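Local coordinates for uncharacterized protein (Bacteroides uniformis, PDB 4K61) that is of unknown function but belongs to the DUF2874 family of PepSY-like proteins, possibly related to beta-lactamase inhibitors, at residues 84-89 / 96-101. Numbering follows the deposited sequence.
Sequences QNVTWV and SIVAVE
The antiparallel beta hairpin of strands 82-90 and 97-103, in the middle of the sheet, brings Asn85, Thr87 and Val89 opposite Glu101, Ala99 and Ile97 as hydrogen-bonded pairs; the N-to-C directions of 84-89 and 97-101 differ by 174°. Reciprocal backbone bonds fix the register at Thr87 and Ala99, with Thr87 N to Ala99 O at 2.9 Å, and again at Val89 and Ile97. At the end away from the turn, Gln84 and Asn85 both face Glu101, a classic beta bulge: Glu101 O accepts a nearly straight bond from Gln84 N at 2.7 Å and a weak one from Asn85 N at 3.4 Å, while Glu101 N donates to Asn85 O at 2.9 Å. Trp88 leaves the sheet on the face of Val86 and Val98, and its CG, beside the carbonyl carbon (chi1 -179°), brings the indole alongside Ser96. Ser96 CB lies over one face of the Trp88 six-membered ring, 3.7 Å from its centroid and shifted toward the rim, nearest CH2, in a CH-pi contact; Val98 CG2 meets the ring edge, 3.7 Å from Trp88 CZ3. On the same face Val86 CG1 lies 4.1 Å from Val98 CG1. Val89 CB and Ile97 CB, 4.1 Å apart, pack on the other face, where both residues touch Phe139 of helix 136-139. With the Trp59 ring stacked on Trp88, the Ser96 and Val98 contacts probably limit rotation of the indole.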
ATOM      1  N   GLN A  84      -2.901  -1.340  12.831  1.00 23.82           N
ATOM      2  CA  GLN A  84      -3.023   0.082  12.560  1.00 27.21           C
ATOM      3  C   GLN A  84      -3.181   0.429  11.103  1.00 27.33           C
ATOM      4  O   GLN A  84      -3.639   1.521  10.776  1.00 26.88           O
ATOM      5  CB  GLN A  84      -1.819   0.840  13.115  1.00 29.32           C
ATOM      6  CG  GLN A  84      -1.794   0.839  14.620  1.00 35.58           C
ATOM      7  CD  GLN A  84      -0.529   1.451  15.194  1.00 40.05           C
ATOM      8  OE1 GLN A  84       0.463   1.645  14.493  1.00 44.05           O
ATOM      9  NE2 GLN A  84      -0.549   1.718  16.488  1.00 49.87           N
ATOM     10  N   ASN A  85      -2.812  -0.485  10.209  1.00 24.72           N
ATOM     11  CA  ASN A  85      -3.025  -0.285   8.782  1.00 24.77           C
ATOM     12  C   ASN A  85      -3.050  -1.621   8.078  1.00 21.35           C
ATOM     13  O   ASN A  85      -2.355  -2.560   8.484  1.00 19.50           O
ATOM     14  CB  ASN A  85      -1.983   0.643   8.176  1.00 28.33           C
ATOM     15  CG  ASN A  85      -2.253   0.974   6.687  1.00 36.36           C
ATOM     16  OD1 ASN A  85      -2.903   1.962   6.343  1.00 46.60           O
ATOM     17  ND2 ASN A  85      -1.742   0.125   5.798  1.00 38.00           N
ATOM     18  N   VAL A  86      -3.921  -1.717   7.072  1.00 19.48           N
ATOM     19  CA  VAL A  86      -4.001  -2.899   6.207  1.00 19.37           C
ATOM     20  C   VAL A  86      -4.118  -2.395   4.762  1.00 18.53           C
ATOM     21  O   VAL A  86      -5.016  -1.614   4.455  1.00 18.50           O
ATOM     22  CB  VAL A  86      -5.207  -3.795   6.537  1.00 21.97           C
ATOM     23  CG1 VAL A  86      -5.224  -5.007   5.637  1.00 21.65           C
ATOM     24  CG2 VAL A  86      -5.130  -4.219   7.998  1.00 23.94           C
ATOM     25  N   THR A  87      -3.176  -2.821   3.927  1.00 18.15           N
ATOM     26  CA  THR A  87      -3.057  -2.326   2.566  1.00 17.74           C
ATOM     27  C   THR A  87      -2.933  -3.507   1.611  1.00 17.39           C
ATOM     28  O   THR A  87      -2.143  -4.437   1.832  1.00 18.61           O
ATOM     29  CB  THR A  87      -1.841  -1.396   2.441  1.00 20.55           C
ATOM     30  OG1 THR A  87      -1.983  -0.333   3.375  1.00 23.05           O
ATOM     31  CG2 THR A  87      -1.716  -0.798   1.059  1.00 19.28           C
ATOM     32  N   TRP A  88      -3.739  -3.471   0.550  1.00 16.42           N
ATOM     33  CA  TRP A  88      -3.606  -4.373  -0.576  1.00 17.51           C
ATOM     34  C   TRP A  88      -2.723  -3.772  -1.641  1.00 17.40           C
ATOM     35  O   TRP A  88      -3.039  -2.733  -2.215  1.00 16.96           O
ATOM     36  CB  TRP A  88      -5.006  -4.664  -1.139  1.00 19.29           C
ATOM     37  CG  TRP A  88      -5.142  -5.587  -2.285  1.00 19.04           C
ATOM     38  CD1 TRP A  88      -5.793  -5.340  -3.467  1.00 19.26           C
ATOM     39  CD2 TRP A  88      -4.710  -6.945  -2.346  1.00 19.23           C
ATOM     40  NE1 TRP A  88      -5.782  -6.448  -4.267  1.00 22.31           N
ATOM     41  CE2 TRP A  88      -5.118  -7.454  -3.614  1.00 22.55           C
ATOM     42  CE3 TRP A  88      -4.021  -7.785  -1.459  1.00 19.07           C
ATOM     43  CZ2 TRP A  88      -4.867  -8.752  -4.005  1.00 23.49           C
ATOM     44  CZ3 TRP A  88      -3.749  -9.099  -1.877  1.00 22.98           C
ATOM     45  CH2 TRP A  88      -4.195  -9.563  -3.129  1.00 25.58           C
ATOM     46  N   VAL A  89      -1.576  -4.396  -1.851  1.00 16.97           N
ATOM     47  CA  VAL A  89      -0.547  -3.870  -2.729  1.00 19.21           C
ATOM     48  C   VAL A  89      -0.511  -4.709  -4.005  1.00 19.18           C
ATOM     49  O   VAL A  89      -0.268  -5.941  -3.980  1.00 20.59           O
ATOM     50  CB  VAL A  89       0.831  -3.929  -2.052  1.00 18.93           C
ATOM     51  CG1 VAL A  89       1.872  -3.266  -2.936  1.00 19.47           C
ATOM     52  CG2 VAL A  89       0.807  -3.301  -0.677  1.00 19.00           C
ATOM     53  N   SER A  96       0.584  -9.945  -5.800  1.00 25.69           N
ATOM     54  CA  SER A  96       0.075  -8.973  -4.828  1.00 22.48           C
ATOM     55  C   SER A  96       0.528  -9.316  -3.393  1.00 21.58           C
ATOM     56  O   SER A  96       0.909 -10.441  -3.068  1.00 22.17           O
ATOM     57  CB  SER A  96      -1.446  -8.915  -4.874  1.00 23.57           C
ATOM     58  OG  SER A  96      -1.865  -8.462  -6.151  1.00 25.32           O
ATOM     59  N   ILE A  97       0.451  -8.318  -2.538  1.00 19.64           N
ATOM     60  CA  ILE A  97       0.897  -8.414  -1.144  1.00 19.32           C
ATOM     61  C   ILE A  97      -0.147  -7.796  -0.246  1.00 17.69           C
ATOM     62  O   ILE A  97      -0.686  -6.723  -0.576  1.00 18.50           O
ATOM     63  CB  ILE A  97       2.242  -7.673  -0.956  1.00 19.67           C
ATOM     64  CG1 ILE A  97       3.358  -8.398  -1.703  1.00 22.38           C
ATOM     65  CG2 ILE A  97       2.582  -7.516   0.526  1.00 19.59           C
ATOM     66  CD1 ILE A  97       4.636  -7.569  -1.762  1.00 24.62           C
ATOM     67  N   VAL A  98      -0.436  -8.433   0.904  1.00 17.17           N
ATOM     68  CA  VAL A  98      -1.168  -7.767   1.977  1.00 17.34           C
ATOM     69  C   VAL A  98      -0.142  -7.214   2.980  1.00 17.10           C
ATOM     70  O   VAL A  98       0.611  -7.986   3.580  1.00 16.28           O
ATOM     71  CB  VAL A  98      -2.136  -8.684   2.741  1.00 18.25           C
ATOM     72  CG1 VAL A  98      -2.948  -7.897   3.756  1.00 18.22           C
ATOM     73  CG2 VAL A  98      -3.073  -9.401   1.790  1.00 19.17           C
ATOM     74  N   ALA A  99      -0.106  -5.897   3.142  1.00 16.79           N
ATOM     75  CA  ALA A  99       0.823  -5.271   4.064  1.00 16.14           C
ATOM     76  C   ALA A  99       0.056  -4.901   5.334  1.00 18.19           C
ATOM     77  O   ALA A  99      -0.957  -4.156   5.302  1.00 18.73           O
ATOM     78  CB  ALA A  99       1.459  -4.051   3.449  1.00 17.84           C
ATOM     79  N   VAL A 100       0.497  -5.459   6.456  1.00 16.77           N
ATOM     80  CA  VAL A 100      -0.169  -5.199   7.739  1.00 18.60           C
ATOM     81  C   VAL A 100       0.790  -4.456   8.662  1.00 19.13           C
ATOM     82  O   VAL A 100       1.934  -4.874   8.836  1.00 18.48           O
ATOM     83  CB  VAL A 100      -0.577  -6.503   8.428  1.00 18.39           C
ATOM     84  CG1 VAL A 100      -1.201  -6.185   9.763  1.00 19.58           C
ATOM     85  CG2 VAL A 100      -1.512  -7.291   7.531  1.00 19.94           C
ATOM     86  N   GLU A 101       0.332  -3.344   9.238  1.00 19.09           N
ATOM     87  CA  GLU A 101       1.134  -2.627  10.228  0.50 20.52           C
ATOM     88  C   GLU A 101       0.511  -2.790  11.600  1.00 21.81           C
ATOM     89  O   GLU A 101      -0.697  -2.572  11.757  1.00 22.55           O
ATOM     90  CB  GLU A 101       1.291  -1.145   9.902  0.50 22.14           C
ATOM     91  CG  GLU A 101       2.320  -0.509  10.827  0.50 24.51           C
ATOM     92  CD  GLU A 101       2.906   0.805  10.311  0.50 27.42           C
ATOM     93  OE1 GLU A 101       2.914   1.021   9.074  0.50 25.94           O
ATOM     94  OE2 GLU A 101       3.418   1.589  11.150  0.50 28.93           O
TER